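Local coordinates for protein dihydropyrimidine amidohydrolase (Dictyostelium discoideum, PDB 2FTW) that catalyses the reversible, zinc-dependent hydrolytic ring opening of dihydropyrimidines, turning 5,6-dihydrouracil into N-carbamyl-beta-alanine in the second step of reductive pyrimidine degradation, at residues A[410-415]-A[429-434]; A[347-352]-A[424-429]; A[128-133]-A[459-464]; A[84-89]-A[122-127]; A[12-17]-A[52-57]. All coordinates share one frame; numbering follows the deposited sequence.

Contact 1: residues A[410-415]-A[429-434]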
# COMPACT_ATOMS: atom_id res chain seq x y z
N SER A 410 27.39 18.04 -22.57
CA SER A 410 26.05 17.87 -23.11
C SER A 410 26.08 17.30 -24.51
O SER A 410 27.09 17.36 -25.23
CB SER A 410 25.28 19.18 -23.10
OG SER A 410 24.79 19.44 -21.80
N LYS A 411 24.94 16.74 -24.88
CA LYS A 411 24.73 16.19 -26.20
C LYS A 411 23.23 16.08 -26.43
O LYS A 411 22.48 15.83 -25.49
CB LYS A 411 25.38 14.81 -26.30
CG LYS A 411 24.99 14.01 -27.53
CD LYS A 411 25.75 12.71 -27.64
CE LYS A 411 25.06 11.54 -26.94
NZ LYS A 411 25.73 10.25 -27.33
N THR A 412 22.81 16.31 -27.67
CA THR A 412 21.47 15.94 -28.12
C THR A 412 21.62 14.67 -28.92
O THR A 412 22.47 14.59 -29.80
CB THR A 412 20.82 17.03 -29.00
OG1 THR A 412 20.71 18.24 -28.25
CG2 THR A 412 19.45 16.61 -29.45
N ILE A 413 20.82 13.66 -28.58
CA ILE A 413 20.87 12.36 -29.25
C ILE A 413 20.14 12.44 -30.59
O ILE A 413 19.07 13.02 -30.68
CB ILE A 413 20.27 11.26 -28.36
CG1 ILE A 413 21.14 11.08 -27.11
CG2 ILE A 413 20.15 9.94 -29.12
CD1 ILE A 413 20.49 10.28 -26.01
N SER A 414 20.75 11.86 -31.62
CA SER A 414 20.16 11.84 -32.96
C SER A 414 20.71 10.70 -33.81
O SER A 414 21.81 10.21 -33.57
CB SER A 414 20.38 13.19 -33.67
OG SER A 414 21.72 13.36 -34.07
N LYS A 415 19.92 10.29 -34.79
CA LYS A 415 20.31 9.24 -35.75
C LYS A 415 21.46 9.74 -36.64
O LYS A 415 22.28 8.96 -37.14
CB LYS A 415 19.11 8.85 -36.62
CG LYS A 415 18.80 9.87 -37.72
CD LYS A 415 17.40 9.68 -38.30
CE LYS A 415 17.28 10.30 -39.69
NZ LYS A 415 17.60 11.76 -39.69
N GLY A 429 16.41 13.82 -30.41
CA GLY A 429 16.20 15.17 -29.89
C GLY A 429 16.31 15.33 -28.38
O GLY A 429 16.17 16.43 -27.87
N ILE A 430 16.59 14.24 -27.66
CA ILE A 430 16.66 14.29 -26.20
C ILE A 430 18.01 14.82 -25.77
O ILE A 430 19.03 14.24 -26.12
CB ILE A 430 16.41 12.90 -25.58
CG1 ILE A 430 14.94 12.50 -25.79
CG2 ILE A 430 16.80 12.88 -24.08
CD1 ILE A 430 14.57 11.12 -25.26
N LYS A 431 18.01 15.90 -24.98
CA LYS A 431 19.25 16.49 -24.51
C LYS A 431 19.65 15.82 -23.21
O LYS A 431 18.86 15.72 -22.27
CB LYS A 431 19.14 18.00 -24.31
CG LYS A 431 20.53 18.66 -24.19
CD LYS A 431 20.50 20.05 -23.58
CE LYS A 431 21.88 20.67 -23.59
NZ LYS A 431 21.88 22.05 -23.06
N VAL A 432 20.89 15.35 -23.19
CA VAL A 432 21.46 14.70 -22.03
C VAL A 432 22.69 15.48 -21.63
O VAL A 432 23.35 16.07 -22.47
CB VAL A 432 21.85 13.22 -22.31
CG1 VAL A 432 20.62 12.40 -22.59
CG2 VAL A 432 22.84 13.09 -23.46
N THR A 433 22.97 15.50 -20.33
CA THR A 433 24.19 16.11 -19.81
C THR A 433 24.88 15.08 -18.91
O THR A 433 24.34 14.72 -17.88
CB THR A 433 23.87 17.40 -19.03
OG1 THR A 433 23.18 18.32 -19.89
CG2 THR A 433 25.14 18.06 -18.50
N GLY A 434 26.06 14.63 -19.33
CA GLY A 434 26.72 13.46 -18.75
C GLY A 434 26.86 12.35 -19.78
O GLY A 434 25.90 11.65 -20.06

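Contact 2: residues A[347-352]-A[424-429]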
# COMPACT_ATOMS: atom_id res chain seq x y z
N GLY A 347 10.61 -4.26 -31.50
CA GLY A 347 11.90 -3.90 -30.93
C GLY A 347 12.35 -2.48 -31.21
O GLY A 347 12.02 -1.90 -32.25
N VAL A 348 13.11 -1.94 -30.26
CA VAL A 348 13.70 -0.61 -30.38
C VAL A 348 15.23 -0.63 -30.10
O VAL A 348 15.80 -1.68 -29.78
CB VAL A 348 12.99 0.40 -29.43
CG1 VAL A 348 11.54 0.48 -29.79
CG2 VAL A 348 13.17 0.00 -27.96
N ASN A 349 15.86 0.53 -30.24
CA ASN A 349 17.28 0.69 -29.91
C ASN A 349 17.51 1.05 -28.45
O ASN A 349 16.60 1.51 -27.75
CB ASN A 349 17.95 1.77 -30.80
CG ASN A 349 17.38 3.16 -30.56
OD1 ASN A 349 16.34 3.53 -31.10
ND2 ASN A 349 18.08 3.95 -29.74
N GLY A 350 18.75 0.88 -28.00
CA GLY A 350 19.17 1.47 -26.74
C GLY A 350 20.59 1.22 -26.27
O GLY A 350 21.05 1.87 -25.34
N VAL A 351 21.28 0.26 -26.88
CA VAL A 351 22.61 -0.13 -26.40
C VAL A 351 23.57 1.07 -26.24
O VAL A 351 24.27 1.18 -25.22
CB VAL A 351 23.24 -1.26 -27.25
CG1 VAL A 351 23.83 -0.72 -28.56
CG2 VAL A 351 24.30 -2.01 -26.44
N GLU A 352 23.55 1.99 -27.21
CA GLU A 352 24.43 3.16 -27.16
C GLU A 352 24.01 4.16 -26.08
O GLU A 352 24.83 4.68 -25.34
CB GLU A 352 24.49 3.87 -28.52
CG GLU A 352 25.57 4.98 -28.59
CD GLU A 352 25.77 5.56 -29.98
OE1 GLU A 352 25.32 4.96 -30.98
OE2 GLU A 352 26.41 6.62 -30.09
N PHE A 424 17.07 5.20 -37.36
CA PHE A 424 16.09 5.82 -36.47
C PHE A 424 16.56 5.62 -35.04
O PHE A 424 17.21 4.62 -34.74
CB PHE A 424 14.70 5.21 -36.68
CG PHE A 424 13.58 5.97 -36.00
CD1 PHE A 424 12.96 7.04 -36.64
CD2 PHE A 424 13.15 5.61 -34.72
CE1 PHE A 424 11.93 7.74 -36.03
CE2 PHE A 424 12.12 6.31 -34.10
CZ PHE A 424 11.52 7.38 -34.75
N ASN A 425 16.27 6.61 -34.18
CA ASN A 425 16.55 6.57 -32.75
C ASN A 425 15.31 7.03 -31.95
O ASN A 425 14.71 8.07 -32.24
CB ASN A 425 17.77 7.46 -32.42
CG ASN A 425 18.47 7.07 -31.12
OD1 ASN A 425 17.85 7.03 -30.06
ND2 ASN A 425 19.76 6.81 -31.20
N ILE A 426 14.91 6.23 -30.97
CA ILE A 426 13.73 6.56 -30.17
C ILE A 426 14.00 7.73 -29.20
O ILE A 426 13.07 8.42 -28.79
CB ILE A 426 13.15 5.32 -29.43
CG1 ILE A 426 14.12 4.79 -28.37
CG2 ILE A 426 12.77 4.23 -30.46
CD1 ILE A 426 13.47 3.81 -27.43
N PHE A 427 15.27 7.95 -28.88
CA PHE A 427 15.71 9.08 -28.05
C PHE A 427 16.06 10.32 -28.88
O PHE A 427 16.68 11.25 -28.38
CB PHE A 427 16.90 8.68 -27.16
CG PHE A 427 16.69 7.40 -26.41
CD1 PHE A 427 15.73 7.33 -25.39
CD2 PHE A 427 17.41 6.26 -26.74
CE1 PHE A 427 15.50 6.14 -24.70
CE2 PHE A 427 17.20 5.06 -26.05
CZ PHE A 427 16.24 5.00 -25.03
N GLU A 428 15.62 10.36 -30.14
CA GLU A 428 15.86 11.53 -31.00
C GLU A 428 15.49 12.86 -30.33
O GLU A 428 14.40 13.01 -29.76
CB GLU A 428 15.10 11.40 -32.32
CG GLU A 428 15.43 12.47 -33.35
CD GLU A 428 16.78 12.27 -34.01
OE1 GLU A 428 17.16 11.10 -34.27
OE2 GLU A 428 17.45 13.28 -34.31
N GLY A 429 16.41 13.82 -30.41
CA GLY A 429 16.20 15.17 -29.89
C GLY A 429 16.31 15.33 -28.38
O GLY A 429 16.17 16.43 -27.87
O HOH W 1 15.66 2.76 -33.36

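Contact 3: residues A[128-133]-A[459-464]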
# COMPACT_ATOMS: atom_id res chain seq x y z
N TYR A 128 31.47 -10.54 -23.85
CA TYR A 128 30.06 -10.87 -23.83
C TYR A 128 29.77 -12.21 -23.14
O TYR A 128 30.66 -12.98 -22.79
CB TYR A 128 29.50 -10.88 -25.26
CG TYR A 128 29.83 -12.15 -26.03
CD1 TYR A 128 31.13 -12.39 -26.49
CD2 TYR A 128 28.86 -13.11 -26.27
CE1 TYR A 128 31.44 -13.56 -27.18
CE2 TYR A 128 29.16 -14.28 -26.95
CZ TYR A 128 30.45 -14.50 -27.40
OH TYR A 128 30.72 -15.65 -28.09
N SER A 129 28.49 -12.47 -22.93
CA SER A 129 28.05 -13.81 -22.54
C SER A 129 26.62 -14.02 -23.04
O SER A 129 26.07 -13.14 -23.73
CB SER A 129 28.20 -13.97 -21.02
OG SER A 129 28.15 -15.34 -20.64
N LEU A 130 26.02 -15.16 -22.71
CA LEU A 130 24.75 -15.58 -23.32
C LEU A 130 23.75 -16.22 -22.33
O LEU A 130 24.12 -17.14 -21.56
CB LEU A 130 25.05 -16.61 -24.40
CG LEU A 130 25.88 -16.19 -25.62
CD1 LEU A 130 26.44 -17.43 -26.31
CD2 LEU A 130 25.04 -15.35 -26.58
N HIS A 131 22.49 -15.74 -22.37
CA HIS A 131 21.35 -16.45 -21.75
C HIS A 131 20.73 -17.39 -22.77
O HIS A 131 20.83 -17.17 -23.98
CB HIS A 131 20.20 -15.54 -21.29
CG HIS A 131 20.60 -14.23 -20.69
ND1 HIS A 131 21.01 -14.10 -19.39
CD2 HIS A 131 20.56 -12.97 -21.20
CE1 HIS A 131 21.25 -12.83 -19.13
NE2 HIS A 131 20.98 -12.12 -20.22
N VAL A 132 20.00 -18.39 -22.30
CA VAL A 132 19.34 -19.33 -23.20
C VAL A 132 17.84 -19.31 -22.94
O VAL A 132 17.38 -19.53 -21.82
CB VAL A 132 19.95 -20.74 -23.08
CG1 VAL A 132 19.32 -21.69 -24.08
CG2 VAL A 132 21.45 -20.66 -23.32
N ALA A 133 17.07 -19.00 -23.98
CA ALA A 133 15.61 -19.01 -23.87
C ALA A 133 15.08 -20.43 -24.02
O ALA A 133 15.59 -21.22 -24.83
CB ALA A 133 14.96 -18.09 -24.92
N GLY A 459 36.68 -9.09 -28.39
CA GLY A 459 35.94 -9.47 -27.21
C GLY A 459 35.95 -10.96 -27.00
O GLY A 459 36.07 -11.73 -27.96
N ARG A 460 35.83 -11.36 -25.75
CA ARG A 460 35.82 -12.76 -25.37
C ARG A 460 34.48 -13.14 -24.73
O ARG A 460 33.78 -12.30 -24.15
CB ARG A 460 36.95 -13.05 -24.38
CG ARG A 460 38.32 -12.47 -24.77
CD ARG A 460 39.25 -12.43 -23.55
NE ARG A 460 38.84 -11.42 -22.57
CZ ARG A 460 39.40 -11.25 -21.37
NH1 ARG A 460 40.42 -12.01 -20.98
NH2 ARG A 460 38.95 -10.30 -20.56
N PHE A 461 34.12 -14.41 -24.87
CA PHE A 461 33.00 -14.97 -24.14
C PHE A 461 33.45 -15.14 -22.69
O PHE A 461 34.56 -15.62 -22.44
CB PHE A 461 32.58 -16.32 -24.74
CG PHE A 461 31.53 -17.05 -23.95
CD1 PHE A 461 30.18 -16.78 -24.14
CD2 PHE A 461 31.89 -18.03 -23.03
CE1 PHE A 461 29.21 -17.46 -23.42
CE2 PHE A 461 30.93 -18.71 -22.29
CZ PHE A 461 29.59 -18.43 -22.49
N VAL A 462 32.58 -14.75 -21.76
CA VAL A 462 32.84 -14.88 -20.34
C VAL A 462 31.83 -15.88 -19.72
O VAL A 462 30.63 -15.63 -19.72
CB VAL A 462 32.77 -13.51 -19.63
CG1 VAL A 462 33.23 -13.62 -18.20
CG2 VAL A 462 33.64 -12.50 -20.36
N PRO A 463 32.33 -17.03 -19.22
CA PRO A 463 31.45 -18.01 -18.59
C PRO A 463 30.92 -17.52 -17.24
O PRO A 463 31.56 -16.70 -16.58
CB PRO A 463 32.36 -19.23 -18.41
CG PRO A 463 33.73 -18.68 -18.39
CD PRO A 463 33.73 -17.48 -19.26
N ARG A 464 29.76 -18.03 -16.85
CA ARG A 464 29.08 -17.58 -15.64
C ARG A 464 28.74 -18.81 -14.79
O ARG A 464 27.82 -19.57 -15.13
CB ARG A 464 27.82 -16.80 -16.00
CG ARG A 464 28.06 -15.73 -17.05
CD ARG A 464 26.90 -14.77 -17.19
NE ARG A 464 25.59 -15.44 -17.26
CZ ARG A 464 25.09 -16.03 -18.34
NH1 ARG A 464 25.79 -16.08 -19.47
NH2 ARG A 464 23.89 -16.60 -18.29

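Contact 4: residues A[84-89]-A[122-127]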
# COMPACT_ATOMS: atom_id res chain seq x y z
N ILE A 84 28.79 -4.12 -35.18
CA ILE A 84 28.22 -2.76 -35.13
C ILE A 84 27.57 -2.50 -33.78
O ILE A 84 27.61 -1.40 -33.23
CB ILE A 84 27.08 -2.59 -36.18
CG1 ILE A 84 27.54 -2.92 -37.60
CG2 ILE A 84 26.49 -1.17 -36.12
CD1 ILE A 84 26.42 -3.44 -38.50
N GLY A 85 26.88 -3.53 -33.29
CA GLY A 85 26.20 -3.46 -32.00
C GLY A 85 27.13 -3.18 -30.84
O GLY A 85 26.83 -2.33 -30.01
N THR A 86 28.25 -3.90 -30.76
CA THR A 86 29.24 -3.68 -29.69
C THR A 86 30.04 -2.38 -29.89
O THR A 86 30.55 -1.81 -28.91
CB THR A 86 30.22 -4.86 -29.53
OG1 THR A 86 30.62 -5.36 -30.81
CG2 THR A 86 29.56 -5.99 -28.76
N GLN A 87 30.12 -1.89 -31.13
CA GLN A 87 30.70 -0.56 -31.37
C GLN A 87 29.83 0.51 -30.75
O GLN A 87 30.32 1.40 -30.07
CB GLN A 87 30.84 -0.27 -32.87
CG GLN A 87 31.94 -1.04 -33.57
CD GLN A 87 31.99 -0.76 -35.06
OE1 GLN A 87 31.43 0.22 -35.53
NE2 GLN A 87 32.65 -1.64 -35.82
N ALA A 88 28.52 0.41 -30.99
CA ALA A 88 27.55 1.32 -30.40
C ALA A 88 27.57 1.24 -28.87
O ALA A 88 27.50 2.26 -28.18
CB ALA A 88 26.17 1.03 -30.93
N ALA A 89 27.70 0.03 -28.34
CA ALA A 89 27.76 -0.15 -26.89
C ALA A 89 28.87 0.69 -26.28
O ALA A 89 28.60 1.49 -25.39
CB ALA A 89 27.94 -1.60 -26.55
N GLU A 122 33.24 -14.14 -33.70
CA GLU A 122 33.82 -13.51 -34.88
C GLU A 122 33.73 -11.98 -34.91
O GLU A 122 34.51 -11.34 -35.63
CB GLU A 122 33.17 -14.10 -36.14
CG GLU A 122 33.83 -15.41 -36.59
CD GLU A 122 35.33 -15.26 -36.86
OE1 GLU A 122 35.75 -14.22 -37.42
OE2 GLU A 122 36.11 -16.18 -36.49
N LYS A 123 32.81 -11.40 -34.13
CA LYS A 123 32.40 -10.01 -34.35
C LYS A 123 32.56 -9.03 -33.18
O LYS A 123 32.75 -7.83 -33.40
CB LYS A 123 30.95 -10.00 -34.78
CG LYS A 123 30.76 -10.38 -36.23
CD LYS A 123 29.27 -10.56 -36.53
CE LYS A 123 28.91 -10.05 -37.90
NZ LYS A 123 27.42 -10.04 -38.07
N VAL A 124 32.50 -9.53 -31.94
CA VAL A 124 32.40 -8.66 -30.76
C VAL A 124 33.64 -7.81 -30.52
O VAL A 124 34.77 -8.29 -30.63
CB VAL A 124 32.06 -9.44 -29.44
CG1 VAL A 124 30.62 -9.97 -29.47
CG2 VAL A 124 33.06 -10.57 -29.17
N ASN A 125 33.40 -6.55 -30.18
CA ASN A 125 34.47 -5.57 -29.87
C ASN A 125 34.71 -5.41 -28.38
O ASN A 125 35.58 -4.64 -27.95
CB ASN A 125 34.07 -4.24 -30.49
CG ASN A 125 33.98 -4.31 -31.99
OD1 ASN A 125 35.00 -4.37 -32.68
ND2 ASN A 125 32.77 -4.35 -32.51
N CYS A 126 33.93 -6.14 -27.58
CA CYS A 126 34.01 -6.12 -26.12
C CYS A 126 33.56 -7.49 -25.63
O CYS A 126 33.03 -8.28 -26.41
CB CYS A 126 33.13 -5.01 -25.54
SG CYS A 126 31.34 -5.20 -25.82
N ASP A 127 33.79 -7.78 -24.35
CA ASP A 127 33.42 -9.09 -23.80
C ASP A 127 31.90 -9.28 -23.79
O ASP A 127 31.14 -8.31 -23.78
CB ASP A 127 33.98 -9.27 -22.39
CG ASP A 127 35.49 -9.48 -22.37
OD1 ASP A 127 36.14 -9.35 -23.44
OD2 ASP A 127 36.04 -9.78 -21.28
O HOH W 2 35.03 -3.43 -34.97

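Contact 5: residues A[12-17]-A[52-57]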
# COMPACT_ATOMS: atom_id res chain seq x y z
N ILE A 12 45.38 5.79 -16.04
CA ILE A 12 44.39 6.85 -16.02
C ILE A 12 44.61 7.73 -14.79
O ILE A 12 44.53 7.25 -13.66
CB ILE A 12 42.95 6.28 -15.99
CG1 ILE A 12 42.78 5.22 -17.09
CG2 ILE A 12 41.95 7.41 -16.16
CD1 ILE A 12 41.67 4.23 -16.83
N LYS A 13 44.86 9.03 -15.02
CA LYS A 13 45.23 9.96 -13.95
C LYS A 13 44.26 11.11 -13.76
O LYS A 13 43.61 11.57 -14.71
CB LYS A 13 46.65 10.54 -14.18
CG LYS A 13 47.77 9.54 -13.89
CD LYS A 13 49.19 10.10 -14.08
CE LYS A 13 49.60 11.10 -12.98
NZ LYS A 13 49.60 10.57 -11.60
N ASN A 14 44.18 11.58 -12.52
CA ASN A 14 43.50 12.83 -12.14
C ASN A 14 41.98 12.75 -12.02
O ASN A 14 41.34 13.76 -11.74
CB ASN A 14 43.91 13.99 -13.08
CG ASN A 14 45.42 14.07 -13.31
OD1 ASN A 14 46.22 13.96 -12.37
ND2 ASN A 14 45.81 14.23 -14.57
N GLY A 15 41.39 11.57 -12.19
CA GLY A 15 39.94 11.41 -12.08
C GLY A 15 39.45 10.85 -10.74
O GLY A 15 40.24 10.55 -9.84
N THR A 16 38.14 10.72 -10.64
CA THR A 16 37.49 10.15 -9.45
C THR A 16 36.97 8.76 -9.79
O THR A 16 36.19 8.58 -10.71
CB THR A 16 36.32 11.03 -8.98
OG1 THR A 16 36.79 12.37 -8.79
CG2 THR A 16 35.72 10.52 -7.64
N VAL A 17 37.41 7.77 -9.03
CA VAL A 17 36.87 6.43 -9.15
C VAL A 17 35.47 6.40 -8.50
O VAL A 17 35.27 6.96 -7.42
CB VAL A 17 37.79 5.40 -8.47
CG1 VAL A 17 37.16 4.03 -8.44
CG2 VAL A 17 39.17 5.37 -9.17
N ASP A 52 44.10 11.39 -19.32
CA ASP A 52 43.73 12.38 -18.31
C ASP A 52 42.23 12.29 -18.03
O ASP A 52 41.41 12.34 -18.95
CB ASP A 52 44.08 13.78 -18.81
CG ASP A 52 44.18 14.82 -17.69
OD1 ASP A 52 43.89 14.51 -16.51
OD2 ASP A 52 44.58 15.96 -17.99
N ALA A 53 41.88 12.15 -16.76
CA ALA A 53 40.48 12.19 -16.35
C ALA A 53 40.24 13.34 -15.37
O ALA A 53 39.36 13.24 -14.52
CB ALA A 53 40.06 10.86 -15.75
N THR A 54 41.02 14.41 -15.50
CA THR A 54 40.78 15.64 -14.72
C THR A 54 39.30 16.05 -14.84
O THR A 54 38.75 16.06 -15.94
CB THR A 54 41.69 16.81 -15.20
OG1 THR A 54 43.07 16.41 -15.15
CG2 THR A 54 41.51 18.03 -14.31
N ASP A 55 38.66 16.34 -13.71
CA ASP A 55 37.22 16.68 -13.63
C ASP A 55 36.24 15.59 -14.13
O ASP A 55 35.04 15.84 -14.29
CB ASP A 55 36.94 18.02 -14.34
CG ASP A 55 37.48 19.22 -13.56
OD1 ASP A 55 37.94 19.04 -12.41
OD2 ASP A 55 37.44 20.34 -14.11
N LYS A 56 36.75 14.38 -14.34
CA LYS A 56 35.93 13.29 -14.88
C LYS A 56 35.87 12.12 -13.91
O LYS A 56 36.59 12.07 -12.91
CB LYS A 56 36.49 12.85 -16.23
CG LYS A 56 36.23 13.88 -17.31
CD LYS A 56 37.18 13.78 -18.46
CE LYS A 56 37.02 14.98 -19.39
NZ LYS A 56 37.61 14.73 -20.73
N LEU A 57 34.98 11.18 -14.23
CA LEU A 57 34.71 10.02 -13.38
C LEU A 57 35.17 8.76 -14.08
O LEU A 57 35.06 8.65 -15.29
CB LEU A 57 33.23 9.94 -13.08
CG LEU A 57 32.59 11.26 -12.61
CD1 LEU A 57 31.12 11.03 -12.32
CD2 LEU A 57 33.33 11.85 -11.38
O HOH W 3 39.21 15.22 -11.11
O HOH W 4 37.11 13.80 -10.86

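Contact 1: residues A[410-415]-A[429-434]
Ser410 and Thr433 face each other as a non-hydrogen-bonded pair of an antiparallel ladder, and their hydroxyls join on one face of it. Ser410 OG lies 2.7 Å from Thr433 OG1, a hydrogen bond in which either could be the donor. Both oxygens stand anti to their own carbonyl carbons (chi1 -79° and -58°), which turns them to each other. Lys431 shares that face. Its chain runs out extended, and its CE passes 3.6 Å from Ser410 OG, so the aliphatic part flanks the hydroxyl pair. Thr412, opposite Lys431, crosses it at about a right angle. The methyl CG2 of Thr412 instead rests on the backbone of Gly429, 3.6 Å from its C atom.

Lys411 and Val432 form the hydrogen-bonded pair, and their side chains take the other face. Val432 N gives a nearly straight bond of 2.8 Å to Lys411 O, and Lys411 N returns one to Val432 O. Ile413 N then bonds to Ile430 O, and Gly429 N to Ile413 O at 2.8 Å, which continues the pairing toward Gly429. Ile413 CD1 meets Val432 CG1 at 4.0 Å, the two side chains crossing at about a right angle.

The ladder joins strand 409-412 to the start of strand 431-441. Helix 354-363 packs on Val432 and Ile413 through Ile357, and its Glu360 accepts from Thr433 N. Asn364, just beyond that helix, donates to Thr433 O where the chain turns a corner.

Contact 2: residues A[347-352]-A[424-429]
Asn349 OD1 is gripped by two donors. Ile426 N reaches it at 3.1 Å, in the carbonyl plane and on a lone pair. A water donates to it as well, and also donates at 2.8 Å to Phe424 O, two residues before Ile426. The other end of the same amide gives a weak bond from Asn349 ND2 to Asn425 OD1 at 3.1 Å. The two amide planes stand 72° apart. The two side chains cross at about a right angle. Asn349 CG sits between its backbone N and carbonyl carbon (chi1 65°), a position that brings the amide to the turn.

Asn425 OD1 also accepts from Phe427 N at 3.0 Å, an Asx turn within the type I beta turn from Asn425 to Glu428. Asn425 ND2 bonds to His418 and Asp353. Val348 CG2 packs on Ile426 CD1 at 3.9 Å, and the Val348 side chain is about 6 Å from that of the zinc ligand Asp325. Ile426 CG1 lies over the centre of one face of the Phe427 ring, while Gly350 CA comes to the ring edge.

Bonds at both ends of the buried Asn349 amide thus fix its rotation and hold the 425-428 turn against 347-352.

Contact 3: residues A[128-133]-A[459-464]
This is a buried contact between a strand and an irregular segment: 459-464 runs along barrel strand 127-132 and is fixed to it by backbone bonds and by the side chains of Ser129 and Arg464. Tyr128 N donates to Arg460 O at 2.9 Å, and Val462 N donates to Tyr128 O at 2.8 Å. These two bonds make a single bridge between Tyr128 and Phe461. The edge of the Phe461 ring points at the face of Tyr128, a T-shaped pair with planes at 72° and centroids 5.7 Å apart. Phe461 CE1 also touches Leu130 CD1 at 4.0 Å. The hydroxyl of Tyr128 reaches beyond the pair to Asp121.

Ser129 OG is both donor and acceptor. It donates to Val462 O at 2.7 Å and receives Arg464 NH1 at 2.7 Å, exactly in the guanidinium plane. The same NH1 also bonds to Leu130 O at 2.9 Å, approaching from above the carbonyl plane. The Arg464 chain bends at chi3 (-46°), which lays the guanidinium beside Ser129 and Leu130. Its NE is held by Asn155, so the group is fixed at more than one nitrogen.

Strand 127-132 pairs in parallel with strand 94-101, as in the (beta-alpha)8 barrel of amidohydrolases. At its far end, His131 bonds to Ser156 and to Thr65 O, with its side chain about 6 Å from that of His66, a zinc ligand at the C-terminal mouth of the barrel.

Contact 4: residues A[84-89]-A[122-127]
The amide of Asn125 lies between Thr86 and Gln87; its plane is 58° from that of the Gln87 amide. Thr86 OG1 is tilted 22° from the Asn125 amide plane and accepts from ND2 at 2.9 Å. The CG methylene of Gln87 packs 3.6 Å from the same Asn125 ND2. At the other end of the amide, a water donates to Asn125 OD1 and accepts from Gln87 NE2 at 3.1 Å, so it bridges the two side chains.

Thr86 OG1 takes a second bond from Asn125 N at 3.1 Å. One hydroxyl therefore binds both the backbone and the side chain of one residue. It sits between its backbone N and carbonyl carbon (chi1 41°), from where it is also hydrogen-bonded to Phe82 O, one turn back in the helix. The methyl CG2 of Thr86 turns to Cys126 and Val124, 3.5 Å from Cys126 SG and 4.2 Å from Val124 CG1. The threonine thus presents a polar branch to Asn125 and an apolar one to its neighbours.

Asp83, also of the helix, accepts from Asn125 ND2. The contact ties helix 82-91 to the loop between helix 109-121 and strand 127-132. Val124 in that loop rests on Phe82, while Ala89 further along the helix touches Thr94 of strand 94-101.

Contact 5: residues A[12-17]-A[52-57]
Two short parallel ladders meet here, with a type II beta turn from Ala53 to Lys56 between them. The register shifts by two residues from one ladder to the next. In the first, Lys13 pairs with Asp52, and Ala53 N donates to Lys13 O at 2.7 Å. In the second, Thr16 pairs with Leu57, and Thr16 N donates to Lys56 O at 3.1 Å.

Asp52 OD1 gathers the polar groups at the start of the turn. Asn14 ND2 reaches it at 2.7 Å in an almost straight bond (177°), with the oxygen in the plane of the asparagine amide. ND2 meets OD1 from above the carboxylate plane; the amide and carboxylate planes are 74° apart. Thr54 N reaches the same oxygen from the opposite face, at 3.0 Å, closing an Asx turn. Two donors on one oxygen probably stabilise its negative charge. Asp52 CG is anti to the backbone N (chi1 -160°), which brings OD1 to Thr54 N and Asn14 ND2.

Beside this cluster Ala53 CB packs on Ile12 CG2 at 4.0 Å, and Leu57 CD2 touches Thr16 CB at 3.9 Å. One water joins Asn14 O to Asp55 N. A second water is hydrogen-bonded to both Thr16 OG1 and Lys56 O.

Both segments pass from the small sheet of strands 10-13 and 50-52 to strands 16-18 and 57-64. This passage of two adjacent segments from one sheet to the other is consistent with the beta-sandwich domain that accompanies the barrel in cyclic amidohydrolases.

Overall arrangement
Contacts 1 and 2 share Gly429 and touch, with centres 11 Å apart; Glu428 OE1 of contact 2 accepts from Lys415 N. Contact 2 also packs on contact 4, where Val351 and Glu352 lie against Ala88 and Ala89 of helix 82-91. Contact 4 leads directly into contact 3 along the chain at 127-128. There Arg460 forms a salt bridge with Asp127, and Gly459 N probably bonds to Val124 O. Contact 5 stands apart, about 8 Å from contact 1 at the nearest atoms, though contacts 1, 3 and 5 all reach one sheet. Contacts 2 and 3 lie closest to the metals: the side chains of Val348 and His131 are about 10 Å and 9 Å from a zinc ion.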